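Local coordinates for blue copper protein (Hyphomicrobium denitrificans, PDB 3EF4), which binds a single copper ion and, as a pseudoazurin, probably shuttles electrons in the periplasm, at residues A1-N9 / V18-V26; P81-V89 / Y105-R114. One frame throughout, in Å; residues are numbered along the deposited sequence. Where two conformers were deposited one is given.

Contact 1 (A1-N9 / V18-V26). With PO4 (phosphate ion), chain E; PO4 (phosphate ion), chain F.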
ATOM      1  N   ALA A   1      13.822   7.824  -8.017  1.00 34.20           N
ATOM      2  CA  ALA A   1      12.597   8.476  -8.504  1.00 27.70           C
ATOM      3  C   ALA A   1      11.508   8.457  -7.422  1.00 22.84           C
ATOM      4  O   ALA A   1      11.336   7.458  -6.758  1.00 25.85           O
ATOM      5  CB  ALA A   1      12.171   7.732  -9.766  1.00 34.20           C
ATOM      6  N   GLU A   2      10.798   9.551  -7.191  1.00 20.73           N
ATOM      7  CA  GLU A   2       9.737   9.587  -6.188  1.00 18.29           C
ATOM      8  C   GLU A   2       8.378   9.245  -6.788  1.00 16.30           C
ATOM      9  O   GLU A   2       8.063   9.650  -7.924  1.00 21.25           O
ATOM     10  CB  GLU A   2       9.675  11.011  -5.654  1.00 23.46           C
ATOM     11  CG  GLU A   2       8.679  11.267  -4.529  1.00 25.08           C
ATOM     12  CD  GLU A   2       8.719  12.718  -4.093  1.00 28.45           C
ATOM     13  OE1 GLU A   2       8.240  13.622  -4.789  1.00 27.26           O
ATOM     14  OE2 GLU A   2       9.283  12.975  -3.012  1.00 40.55           O
ATOM     15  N   HIS A   3       7.576   8.537  -6.030  1.00 13.76           N
ATOM     16  CA  HIS A   3       6.234   8.151  -6.428  1.00 13.14           C
ATOM     17  C   HIS A   3       5.311   8.674  -5.340  1.00 13.23           C
ATOM     18  O   HIS A   3       5.717   8.637  -4.166  1.00 15.66           O
ATOM     19  CB  HIS A   3       6.063   6.673  -6.579  1.00 13.73           C
ATOM     20  CG  HIS A   3       6.874   6.119  -7.681  1.00 17.18           C
ATOM     21  ND1 HIS A   3       6.291   5.740  -8.867  1.00 22.76           N
ATOM     22  CD2 HIS A   3       8.194   5.926  -7.812  1.00 21.57           C
ATOM     23  CE1 HIS A   3       7.239   5.303  -9.670  1.00 25.52           C
ATOM     24  NE2 HIS A   3       8.403   5.400  -9.060  1.00 25.30           N
ATOM     25  N   ILE A   4       4.145   9.143  -5.724  1.00 13.35           N
ATOM     26  CA  ILE A   4       3.167   9.702  -4.786  1.00 12.61           C
ATOM     27  C   ILE A   4       1.939   8.828  -4.714  1.00 11.81           C
ATOM     28  O   ILE A   4       1.415   8.398  -5.752  1.00 13.20           O
ATOM     29  CB  ILE A   4       2.750  11.117  -5.261  1.00 13.51           C
ATOM     30  CG1 ILE A   4       3.955  12.042  -5.404  1.00 14.89           C
ATOM     31  CG2 ILE A   4       1.713  11.680  -4.286  1.00 15.63           C
ATOM     32  CD1 ILE A   4       4.695  12.329  -4.114  1.00 16.56           C
ATOM     33  N   VAL A   5       1.481   8.576  -3.484  1.00 10.51           N
ATOM     34  CA  VAL A   5       0.210   7.910  -3.274  1.00 10.42           C
ATOM     35  C   VAL A   5      -0.646   8.812  -2.426  1.00 10.83           C
ATOM     36  O   VAL A   5      -0.273   9.199  -1.328  1.00 11.82           O
ATOM     37  CB  VAL A   5       0.423   6.561  -2.586  1.00 11.15           C
ATOM     38  CG1 VAL A   5      -0.916   5.937  -2.240  1.00 11.43           C
ATOM     39  CG2 VAL A   5       1.254   5.669  -3.485  1.00 12.63           C
ATOM     40  N   GLU A   6      -1.785   9.215  -2.963  1.00 10.92           N
ATOM     41  CA  GLU A   6      -2.695  10.056  -2.231  1.00 12.13           C
ATOM     42  C   GLU A   6      -3.644   9.271  -1.322  1.00 11.62           C
ATOM     43  O   GLU A   6      -4.137   8.211  -1.717  1.00 12.18           O
ATOM     44  CB  GLU A   6      -3.560  10.864  -3.212  1.00 13.72           C
ATOM     45  CG  GLU A   6      -2.781  11.803  -4.093  1.00 15.00           C
ATOM     46  CD  GLU A   6      -3.685  12.743  -4.895  1.00 18.58           C
ATOM     47  OE1 GLU A   6      -4.904  12.439  -4.965  1.00 23.13           O
ATOM     48  OE2 GLU A   6      -3.138  13.735  -5.400  1.00 21.13           O
ATOM     49  N   MET A   7      -3.876   9.801  -0.120  1.00 11.33           N
ATOM     50  CA  MET A   7      -4.894   9.287   0.790  1.00 10.61           C
ATOM     51  C   MET A   7      -6.218  10.022   0.533  1.00 12.14           C
ATOM     52  O   MET A   7      -6.239  11.251   0.779  1.00 13.76           O
ATOM     53  CB  MET A   7      -4.307   9.365   2.215  0.50 11.78           C
ATOM     54  CG  MET A   7      -3.143   8.397   2.343  0.50 12.61           C
ATOM     55  SD  MET A   7      -2.220   8.282   3.873  0.50 13.32           S
ATOM     56  CE  MET A   7      -1.434   9.886   3.920  0.50 16.03           C
ATOM     57  N   ARG A   8      -7.239   9.316   0.064  1.00 12.00           N
ATOM     58  CA  ARG A   8      -8.457   9.984  -0.427  1.00 13.84           C
ATOM     59  C   ARG A   8      -9.732   9.372   0.164  1.00 13.55           C
ATOM     60  O   ARG A   8      -9.894   8.184   0.321  1.00 13.14           O
ATOM     61  CB  ARG A   8      -8.557   9.907  -1.950  1.00 16.92           C
ATOM     62  CG  ARG A   8      -7.416  10.620  -2.660  1.00 22.87           C
ATOM     63  CD  ARG A   8      -7.643  10.710  -4.133  1.00 28.45           C
ATOM     64  NE  ARG A   8      -8.787  11.571  -4.461  1.00 35.04           N
ATOM     65  CZ  ARG A   8      -8.775  12.756  -5.006  1.00 38.18           C
ATOM     66  NH1 ARG A   8      -9.977  13.325  -5.216  1.00 41.75           N
ATOM     67  NH2 ARG A   8      -7.673  13.403  -5.318  1.00 47.53           N
ATOM     68  N   ASN A   9     -10.682  10.261   0.492  1.00 14.68           N
ATOM     69  CA  ASN A   9     -11.991   9.857   0.900  1.00 14.48           C
ATOM     70  C   ASN A   9     -12.741   9.178  -0.253  1.00 15.28           C
ATOM     71  O   ASN A   9     -13.477   8.235  -0.031  1.00 16.68           O
ATOM     72  CB  ASN A   9     -12.795  11.050   1.350  1.00 15.44           C
ATOM     73  CG  ASN A   9     -12.247  11.681   2.609  1.00 16.94           C
ATOM     74  OD1 ASN A   9     -11.497  11.026   3.355  1.00 18.18           O
ATOM     75  ND2 ASN A   9     -12.576  12.944   2.781  1.00 23.60           N
ATOM     76  N   VAL A  18      -9.675   5.269  -0.276  1.00 11.71           N
ATOM     77  CA  VAL A  18      -8.717   4.723  -1.207  1.00 11.87           C
ATOM     78  C   VAL A  18      -7.365   5.382  -1.147  1.00 10.86           C
ATOM     79  O   VAL A  18      -7.225   6.586  -0.930  1.00 12.28           O
ATOM     80  CB  VAL A  18      -9.243   4.818  -2.665  1.00 15.27           C
ATOM     81  CG1 VAL A  18     -10.555   4.082  -2.795  1.00 20.05           C
ATOM     82  CG2 VAL A  18      -9.415   6.253  -3.084  1.00 19.63           C
ATOM     83  N   PHE A  19      -6.345   4.549  -1.388  1.00 10.15           N
ATOM     84  CA  PHE A  19      -5.058   5.044  -1.793  1.00 10.19           C
ATOM     85  C   PHE A  19      -5.040   5.162  -3.312  1.00 10.52           C
ATOM     86  O   PHE A  19      -5.451   4.224  -4.001  1.00 11.89           O
ATOM     87  CB  PHE A  19      -3.968   4.063  -1.337  1.00 10.08           C
ATOM     88  CG  PHE A  19      -3.681   4.036   0.133  1.00  9.16           C
ATOM     89  CD1 PHE A  19      -3.015   5.042   0.802  1.00 10.06           C
ATOM     90  CD2 PHE A  19      -4.087   2.956   0.887  1.00  9.33           C
ATOM     91  CE1 PHE A  19      -2.757   4.964   2.148  1.00 10.46           C
ATOM     92  CE2 PHE A  19      -3.821   2.864   2.223  1.00  8.68           C
ATOM     93  CZ  PHE A  19      -3.144   3.887   2.879  1.00  9.12           C
ATOM     94  N   GLN A  20      -4.587   6.278  -3.825  1.00 11.36           N
ATOM     95  CA  GLN A  20      -4.551   6.510  -5.254  1.00 11.98           C
ATOM     96  C   GLN A  20      -3.126   6.822  -5.697  1.00 11.52           C
ATOM     97  O   GLN A  20      -2.590   7.883  -5.294  1.00 12.34           O
ATOM     98  CB  GLN A  20      -5.475   7.674  -5.628  1.00 16.98           C
ATOM     99  CG  GLN A  20      -5.556   7.842  -7.145  1.00 26.30           C
ATOM    100  CD  GLN A  20      -6.892   8.396  -7.580  1.00 33.13           C
ATOM    101  OE1 GLN A  20      -7.285   9.454  -7.062  1.00 35.76           O
ATOM    102  NE2 GLN A  20      -7.614   7.762  -8.522  1.00 47.59           N
ATOM    103  N   PRO A  21      -2.507   5.954  -6.484  1.00 12.26           N
ATOM    104  CA  PRO A  21      -3.002   4.657  -6.968  1.00 11.89           C
ATOM    105  C   PRO A  21      -2.959   3.619  -5.864  1.00 11.16           C
ATOM    106  O   PRO A  21      -2.255   3.764  -4.857  1.00 11.91           O
ATOM    107  CB  PRO A  21      -2.017   4.273  -8.073  1.00 14.08           C
ATOM    108  CG  PRO A  21      -0.747   4.967  -7.713  1.00 16.49           C
ATOM    109  CD  PRO A  21      -1.147   6.212  -6.988  1.00 13.67           C
ATOM    110  N   GLY A  22      -3.702   2.529  -6.046  1.00 10.52           N
ATOM    111  CA  GLY A  22      -3.713   1.415  -5.153  1.00  9.86           C
ATOM    112  C   GLY A  22      -2.589   0.413  -5.373  1.00  8.85           C
ATOM    113  O   GLY A  22      -2.329  -0.427  -4.515  1.00  9.22           O
ATOM    114  N   PHE A  23      -1.942   0.501  -6.521  1.00 10.26           N
ATOM    115  CA  PHE A  23      -0.794  -0.337  -6.872  1.00 10.17           C
ATOM    116  C   PHE A  23       0.255   0.608  -7.449  1.00 10.17           C
ATOM    117  O   PHE A  23      -0.066   1.444  -8.290  1.00 11.75           O
ATOM    118  CB  PHE A  23      -1.167  -1.394  -7.897  1.00 11.12           C
ATOM    119  CG  PHE A  23       0.060  -2.107  -8.426  1.00 11.32           C
ATOM    120  CD1 PHE A  23       0.638  -3.105  -7.673  1.00 11.81           C
ATOM    121  CD2 PHE A  23       0.656  -1.781  -9.633  1.00 12.60           C
ATOM    122  CE1 PHE A  23       1.784  -3.748  -8.102  1.00 13.05           C
ATOM    123  CE2 PHE A  23       1.819  -2.370 -10.073  1.00 13.99           C
ATOM    124  CZ  PHE A  23       2.398  -3.353  -9.281  1.00 13.87           C
ATOM    125  N   VAL A  24       1.491   0.468  -7.006  1.00 11.02           N
ATOM    126  CA  VAL A  24       2.556   1.240  -7.674  1.00 14.01           C
ATOM    127  C   VAL A  24       3.810   0.381  -7.747  1.00 11.16           C
ATOM    128  O   VAL A  24       4.223  -0.281  -6.817  1.00 11.63           O
ATOM    129  CB  VAL A  24       2.786   2.616  -7.085  1.00 18.97           C
ATOM    130  CG1 VAL A  24       3.241   2.472  -5.679  1.00 21.61           C
ATOM    131  CG2 VAL A  24       3.860   3.433  -7.811  1.00 26.07           C
ATOM    132  N   LYS A  25       4.382   0.382  -8.930  1.00 12.48           N
ATOM    133  CA  LYS A  25       5.631  -0.275  -9.250  1.00 13.46           C
ATOM    134  C   LYS A  25       6.763   0.724  -9.218  1.00 13.06           C
ATOM    135  O   LYS A  25       6.724   1.773  -9.860  1.00 14.54           O
ATOM    136  CB  LYS A  25       5.508  -0.969 -10.623  1.00 17.12           C
ATOM    137  CG  LYS A  25       6.876  -1.511 -11.059  1.00 21.19           C
ATOM    138  CD  LYS A  25       7.243  -2.819 -10.449  1.00 22.58           C
ATOM    139  CE  LYS A  25       8.532  -3.458 -10.966  1.00 24.20           C
ATOM    140  NZ  LYS A  25       9.631  -2.465 -11.147  1.00 30.52           N
ATOM    141  N   VAL A  26       7.782   0.401  -8.432  1.00 12.57           N
ATOM    142  CA  VAL A  26       8.922   1.244  -8.213  1.00 13.99           C
ATOM    143  C   VAL A  26      10.207   0.416  -8.298  1.00 15.24           C
ATOM    144  O   VAL A  26      10.189  -0.811  -8.461  1.00 16.66           O
ATOM    145  CB  VAL A  26       8.869   1.989  -6.875  1.00 14.05           C
ATOM    146  CG1 VAL A  26       7.523   2.653  -6.681  1.00 13.99           C
ATOM    147  CG2 VAL A  26       9.130   1.033  -5.713  1.00 16.52           C
TER
HETATM  148  P   PO4 E 402       2.849   7.538  -8.908  1.00 27.29           P
HETATM  149  O1  PO4 E 402       1.644   8.118  -9.714  1.00 38.14           O
HETATM  150  O2  PO4 E 402       3.622   6.462  -9.752  1.00 34.77           O
HETATM  151  O3  PO4 E 402       3.838   8.704  -8.504  1.00 28.60           O
HETATM  152  O4  PO4 E 402       2.313   6.848  -7.568  1.00 25.22           O
HETATM  153  P   PO4 F 403      10.889   4.269 -11.413  0.50 34.65           P
HETATM  154  O1  PO4 F 403      10.316   5.729 -11.210  0.50 40.35           O
HETATM  155  O2  PO4 F 403      11.305   4.076 -12.927  0.50 36.60           O
HETATM  156  O3  PO4 F 403      12.149   4.067 -10.492  0.50 36.56           O
HETATM  157  O4  PO4 F 403       9.777   3.221 -11.025  0.50 38.93           O
HETATM  158  O   HOH W   1      -0.982   9.659  -6.567  0.50 21.72           O
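Arg8 and Val18, together with Glu6 and Gln20, form the hydrogen-bonded rungs of an antiparallel ladder, and each rung carries a pair of backbone bonds; one of them, from Arg8 N to Val18 O, spans 2.9 Å. The side chain of Arg8 illustrates how a long residue can use its whole length on one sheet face. Its CB rests on Val18 CG2 (3.9 Å). CG leaves anti to the carbonyl carbon, and the chain then bends at chi3 (66°) as CD passes Gln20 OE1 at 3.2 Å. NE donates to Lys10 O, and at the tip NH2 reaches Glu6 OE1 at 3.0 Å, in a nearly straight salt bridge (170°) that lies in the guanidinium plane and uses the syn lone pair of the carboxylate. On the other face Met7 and Phe19 run side by side, with Met7 CG 3.5 Å from Phe19 CE1; in the conformer given, SD lies at the ring edge, a Met-aromatic contact. Val5 CG1 packs against Phe19 CB. Past Gln20 the pairing stops at the cis peptide of Pro21, where one water donates to both Ile4 O and Gln20 O. Beyond this break the strands stand further apart and side chains fill the distance: Val26 CG1 sits over the centre of the His3 imidazole, a CH-pi contact 3.6 Å from the centroid. Both ring nitrogens donate to phosphates that probably came from the crystallisation liquor, ND1 to O2 of the chain E ion (2.9 Å) and NE2 to O1 of the chain F ion, so the ring is likely to be cationic. Here is the opening beta hairpin of a cupredoxin sandwich, with Met7 and Phe19 packed beside the copper ligands His41 and Met87.

Contact 2 (P81-V89 / Y105-R114). With CU (copper (II) ion), chain D.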
ATOM      1  N   PRO A  81      -7.684   3.364  10.289  1.00 11.10           N
ATOM      2  CA  PRO A  81      -9.120   3.400  10.476  1.00 11.48           C
ATOM      3  C   PRO A  81      -9.938   2.873   9.318  1.00 10.80           C
ATOM      4  O   PRO A  81     -11.113   2.559   9.526  1.00 11.62           O
ATOM      5  CB  PRO A  81      -9.378   4.907  10.669  1.00 14.13           C
ATOM      6  CG  PRO A  81      -8.291   5.572   9.937  1.00 11.94           C
ATOM      7  CD  PRO A  81      -7.055   4.721  10.199  1.00 11.80           C
ATOM      8  N   HIS A  82      -9.349   2.817   8.122  1.00 10.51           N
ATOM      9  CA  HIS A  82     -10.139   2.423   6.968  1.00  9.79           C
ATOM     10  C   HIS A  82      -9.771   1.108   6.317  1.00  9.82           C
ATOM     11  O   HIS A  82     -10.298   0.775   5.270  1.00 10.65           O
ATOM     12  CB  HIS A  82     -10.162   3.526   5.908  1.00 10.81           C
ATOM     13  CG  HIS A  82     -10.707   4.816   6.437  1.00 10.96           C
ATOM     14  ND1 HIS A  82      -9.968   5.961   6.243  1.00 10.56           N
ATOM     15  CD2 HIS A  82     -11.840   5.144   7.059  1.00 11.65           C
ATOM     16  CE1 HIS A  82     -10.668   6.960   6.790  1.00 11.49           C
ATOM     17  NE2 HIS A  82     -11.790   6.467   7.312  1.00 11.63           N
ATOM     18  N   TYR A  83      -8.905   0.326   6.950  1.00 10.68           N
ATOM     19  CA  TYR A  83      -8.510  -0.945   6.329  1.00 10.52           C
ATOM     20  C   TYR A  83      -9.680  -1.829   6.040  1.00 12.13           C
ATOM     21  O   TYR A  83      -9.806  -2.394   4.948  1.00 13.22           O
ATOM     22  CB  TYR A  83      -7.543  -1.667   7.237  1.00 11.47           C
ATOM     23  CG  TYR A  83      -6.817  -2.847   6.654  1.00 10.70           C
ATOM     24  CD1 TYR A  83      -6.428  -2.924   5.335  1.00 10.46           C
ATOM     25  CD2 TYR A  83      -6.492  -3.917   7.471  1.00 13.09           C
ATOM     26  CE1 TYR A  83      -5.759  -4.005   4.851  1.00 12.14           C
ATOM     27  CE2 TYR A  83      -5.804  -5.014   6.990  1.00 14.43           C
ATOM     28  CZ  TYR A  83      -5.436  -5.068   5.662  1.00 12.58           C
ATOM     29  OH  TYR A  83      -4.757  -6.122   5.134  1.00 15.19           O
ATOM     30  N   GLY A  84     -10.597  -1.918   7.002  1.00 13.17           N
ATOM     31  CA  GLY A  84     -11.798  -2.691   6.812  1.00 16.14           C
ATOM     32  C   GLY A  84     -12.732  -2.202   5.762  1.00 14.75           C
ATOM     33  O   GLY A  84     -13.597  -2.943   5.244  1.00 17.71           O
ATOM     34  N   MET A  85     -12.614  -0.951   5.359  1.00 12.92           N
ATOM     35  CA  MET A  85     -13.354  -0.334   4.286  1.00 13.54           C
ATOM     36  C   MET A  85     -12.595  -0.450   2.992  1.00 13.53           C
ATOM     37  O   MET A  85     -12.980   0.134   1.997  1.00 14.60           O
ATOM     38  CB  MET A  85     -13.629   1.142   4.619  0.50 15.12           C
ATOM     39  CG  MET A  85     -14.717   1.333   5.666  0.50 15.41           C
ATOM     40  SD  MET A  85     -14.962   2.966   6.397  0.50 24.46           S
ATOM     41  CE  MET A  85     -13.949   2.767   7.773  0.50 29.76           C
ATOM     42  N   GLY A  86     -11.491  -1.190   2.987  1.00 12.25           N
ATOM     43  CA  GLY A  86     -10.799  -1.377   1.721  1.00 12.37           C
ATOM     44  C   GLY A  86      -9.589  -0.507   1.497  1.00 11.03           C
ATOM     45  O   GLY A  86      -9.034  -0.567   0.407  1.00 11.41           O
ATOM     46  N   MET A  87      -9.139   0.292   2.474  1.00  9.89           N
ATOM     47  CA  MET A  87      -8.070   1.235   2.206  1.00  9.25           C
ATOM     48  C   MET A  87      -6.705   0.555   2.432  1.00  8.25           C
ATOM     49  O   MET A  87      -6.154   0.496   3.508  1.00  8.50           O
ATOM     50  CB  MET A  87      -8.232   2.485   3.065  1.00  8.98           C
ATOM     51  CG  MET A  87      -7.332   3.617   2.558  1.00  8.93           C
ATOM     52  SD  MET A  87      -7.959   5.233   3.107  1.00 10.35           S
ATOM     53  CE  MET A  87      -6.600   6.245   2.468  1.00 12.03           C
ATOM     54  N   VAL A  88      -6.232  -0.024   1.322  1.00  8.28           N
ATOM     55  CA  VAL A  88      -5.064  -0.857   1.224  1.00  8.13           C
ATOM     56  C   VAL A  88      -4.299  -0.510  -0.043  1.00  8.01           C
ATOM     57  O   VAL A  88      -4.940  -0.140  -1.051  1.00  8.63           O
ATOM     58  CB  VAL A  88      -5.383  -2.359   1.328  1.00  8.59           C
ATOM     59  CG1 VAL A  88      -6.255  -2.843   0.177  1.00 10.39           C
ATOM     60  CG2 VAL A  88      -4.138  -3.209   1.418  1.00  9.86           C
ATOM     61  N   VAL A  89      -2.996  -0.602  -0.044  1.00  8.14           N
ATOM     62  CA  VAL A  89      -2.138  -0.285  -1.177  1.00  8.05           C
ATOM     63  C   VAL A  89      -1.027  -1.308  -1.237  1.00  7.71           C
ATOM     64  O   VAL A  89      -0.554  -1.813  -0.219  1.00  8.52           O
ATOM     65  CB  VAL A  89      -1.612   1.154  -1.062  1.00  8.33           C
ATOM     66  CG1 VAL A  89      -0.846   1.384   0.253  1.00  9.68           C
ATOM     67  CG2 VAL A  89      -0.748   1.552  -2.249  1.00 10.41           C
ATOM     68  N   TYR A 105      -1.936 -14.348   2.104  1.00 15.20           N
ATOM     69  CA  TYR A 105      -2.435 -13.507   3.202  1.00 14.06           C
ATOM     70  C   TYR A 105      -3.932 -13.411   3.145  1.00 15.02           C
ATOM     71  O   TYR A 105      -4.546 -13.141   2.099  1.00 15.76           O
ATOM     72  CB  TYR A 105      -1.771 -12.151   3.101  1.00 13.88           C
ATOM     73  CG  TYR A 105      -2.348 -11.142   4.062  1.00 13.95           C
ATOM     74  CD1 TYR A 105      -3.019 -10.029   3.569  1.00 14.07           C
ATOM     75  CD2 TYR A 105      -2.239 -11.298   5.448  1.00 15.10           C
ATOM     76  CE1 TYR A 105      -3.557  -9.075   4.409  1.00 15.12           C
ATOM     77  CE2 TYR A 105      -2.787 -10.340   6.299  1.00 16.05           C
ATOM     78  CZ  TYR A 105      -3.455  -9.234   5.767  1.00 14.71           C
ATOM     79  OH  TYR A 105      -4.016  -8.274   6.615  1.00 15.52           O
ATOM     80  N   LYS A 106      -4.562 -13.668   4.293  1.00 17.38           N
ATOM     81  CA  LYS A 106      -5.997 -13.713   4.410  1.00 20.57           C
ATOM     82  C   LYS A 106      -6.479 -12.346   4.775  1.00 21.63           C
ATOM     83  O   LYS A 106      -6.438 -11.820   5.879  1.00 27.88           O
ATOM     84  CB  LYS A 106      -6.430 -14.772   5.473  1.00 23.82           C
ATOM     85  N   ALA A 107      -6.967 -11.659   3.781  1.00 24.38           N
ATOM     86  CA  ALA A 107      -7.689 -10.415   3.975  1.00 23.51           C
ATOM     87  C   ALA A 107      -9.178 -10.799   3.888  1.00 24.32           C
ATOM     88  O   ALA A 107      -9.536 -11.862   3.346  1.00 25.77           O
ATOM     89  CB  ALA A 107      -7.365  -9.330   2.992  1.00 24.80           C
ATOM     90  N   THR A 108     -10.027  -9.909   4.380  1.00 24.08           N
ATOM     91  CA  THR A 108     -11.441 -10.242   4.161  1.00 25.20           C
ATOM     92  C   THR A 108     -12.167  -9.024   3.623  1.00 22.18           C
ATOM     93  O   THR A 108     -11.676  -7.873   3.560  1.00 21.39           O
ATOM     94  CB  THR A 108     -12.101 -10.767   5.440  1.00 28.57           C
ATOM     95  OG1 THR A 108     -12.100  -9.708   6.426  1.00 36.99           O
ATOM     96  CG2 THR A 108     -11.360 -11.958   6.067  1.00 34.25           C
ATOM     97  N   GLY A 109     -13.419  -9.305   3.221  1.00 20.35           N
ATOM     98  CA  GLY A 109     -14.278  -8.184   2.802  1.00 20.31           C
ATOM     99  C   GLY A 109     -13.695  -7.241   1.742  1.00 18.92           C
ATOM    100  O   GLY A 109     -13.152  -7.668   0.729  1.00 15.61           O
ATOM    101  N   LEU A 110     -13.878  -5.919   2.019  1.00 17.68           N
ATOM    102  CA  LEU A 110     -13.392  -4.898   1.119  1.00 15.46           C
ATOM    103  C   LEU A 110     -11.871  -4.856   1.036  1.00 13.04           C
ATOM    104  O   LEU A 110     -11.411  -4.605  -0.045  1.00 12.61           O
ATOM    105  CB  LEU A 110     -13.911  -3.510   1.450  1.00 15.41           C
ATOM    106  CG  LEU A 110     -15.420  -3.423   1.262  1.00 18.25           C
ATOM    107  CD1 LEU A 110     -15.900  -2.083   1.830  1.00 22.00           C
ATOM    108  CD2 LEU A 110     -15.873  -3.614  -0.179  1.00 25.22           C
ATOM    109  N   ALA A 111     -11.095  -5.103   2.053  1.00 13.30           N
ATOM    110  CA  ALA A 111      -9.635  -5.149   1.892  1.00 13.02           C
ATOM    111  C   ALA A 111      -9.232  -6.297   0.972  1.00 12.03           C
ATOM    112  O   ALA A 111      -8.332  -6.216   0.160  1.00 11.35           O
ATOM    113  CB  ALA A 111      -9.007  -5.334   3.254  1.00 20.13           C
ATOM    114  N   LYS A 112      -9.955  -7.428   1.145  1.00 12.11           N
ATOM    115  CA  LYS A 112      -9.686  -8.565   0.273  1.00 12.14           C
ATOM    116  C   LYS A 112      -9.958  -8.193  -1.171  1.00 11.11           C
ATOM    117  O   LYS A 112      -9.151  -8.474  -2.069  1.00 11.80           O
ATOM    118  CB  LYS A 112     -10.529  -9.773   0.728  1.00 14.13           C
ATOM    119  CG  LYS A 112     -10.385 -11.016  -0.129  1.00 15.39           C
ATOM    120  CD  LYS A 112     -11.233 -12.164   0.366  1.00 20.81           C
ATOM    121  CE  LYS A 112     -10.819 -13.534  -0.052  1.00 25.54           C
ATOM    122  NZ  LYS A 112     -11.724 -14.485   0.691  1.00 30.02           N
ATOM    123  N   LYS A 113     -11.079  -7.574  -1.445  1.00 11.28           N
ATOM    124  CA  LYS A 113     -11.416  -7.176  -2.799  1.00 11.70           C
ATOM    125  C   LYS A 113     -10.371  -6.246  -3.349  1.00 11.39           C
ATOM    126  O   LYS A 113      -9.871  -6.441  -4.458  1.00 12.05           O
ATOM    127  CB  LYS A 113     -12.787  -6.485  -2.803  1.00 13.33           C
ATOM    128  CG  LYS A 113     -13.189  -5.994  -4.176  1.00 16.84           C
ATOM    129  CD  LYS A 113     -14.616  -5.410  -4.157  1.00 25.98           C
ATOM    130  CE  LYS A 113     -14.833  -4.819  -5.554  1.00 32.89           C
ATOM    131  N   ARG A 114     -10.023  -5.224  -2.596  1.00 11.06           N
ATOM    132  CA  ARG A 114      -9.105  -4.232  -3.132  1.00 11.03           C
ATOM    133  C   ARG A 114      -7.695  -4.780  -3.256  1.00 10.50           C
ATOM    134  O   ARG A 114      -7.034  -4.526  -4.272  1.00 10.98           O
ATOM    135  CB  ARG A 114      -9.138  -2.986  -2.257  1.00 14.14           C
ATOM    136  CG  ARG A 114     -10.569  -2.383  -2.221  1.00 19.33           C
ATOM    137  CD  ARG A 114     -10.463  -0.999  -2.696  1.00 20.32           C
ATOM    138  NE  ARG A 114     -11.778  -0.325  -2.644  1.00 21.63           N
ATOM    139  CZ  ARG A 114     -12.115   0.631  -1.787  1.00 19.27           C
ATOM    140  NH1 ARG A 114     -13.325   1.168  -1.893  1.00 25.05           N
ATOM    141  NH2 ARG A 114     -11.328   1.103  -0.823  1.00 21.56           N
TER
HETATM  142 CU    CU D 401      -8.101   6.120   5.454  1.00 11.31          CU
HETATM  143  O   HOH W   2     -14.939  -5.175   4.666  1.00 34.68           O
HETATM  144  O   HOH W   3     -12.225  -5.258   4.669  1.00 39.87           O
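Ala111 and Gly86 bring their CA atoms to within 4.0 Å where helix 109-119 of this pseudoazurin packs on the copper-ligand loop of the cupredoxin fold. Small residues make so close an approach possible. Ala111 CB lies 3.5 Å from Tyr83 O and also touches the Tyr83 ring, while Leu110 CB leans on the peptide between Met85 and Gly86. A side chain on Gly86 would collide with Arg114 NH2 and press tightly on Leu110, and its positive phi (100°) adds a second demand for glycine. Arg114 lays CG and CD along Gly86 O, and NH2 returns to give that oxygen a weak bond of 3.1 Å; its NH1 has a firmer partner in Thr16 O, so the guanidinium ties the loop to the chain leading into strand 18-26. Arg114 CB also meets Val88 CG1 (3.8 Å). An alanine here would probably leave Thr16 O and Gly86 O without the guanidinium N-H groups that serve them, and open a gap beside the loop. Further out, Tyr83 and Tyr105 arrive from opposite directions and join their hydroxyls, OH to OH, at 2.7 Å, each oxygen lying at the edge of the other ring. CG of Tyr83 stands anti to the backbone N (chi1 -168°), and its ring crosses Ala111 to reach that partner. Two waters link Gly84 O to the backbone around the start of the helix, one through Leu110 N, the other through Ala111 N and Thr108 O. Within the loop itself, His82 O takes the N-H groups of Met85 and Met87 from opposite faces of its plane. His82 and Met87 complete the site begun by His41 and Cys79: His82 ND1 binds the copper at 2.0 Å, and Met87 SD, in a chain extended out to CE, does so at 2.5 Å.

Overall arrangement
The two contacts lie in series along the chain, with centres about 16 Å apart, and both reach one sheet, in which strands 18-26 and 88-93 are neighbours. Each mixes buried and exposed residues. Contact 1 lies nearer the middle of the protein and relies on paired backbone bonds, with a salt bridge on one face and apolar side chains on the other. Contact 2, further from the centre, sets a helix against a loop and relies on small residues, bridging waters and a few side-chain polar bonds. They meet where Phe19 of contact 1 packs on Met87 and Val88 of contact 2, so the hairpin and the helix both pack against the metal loop.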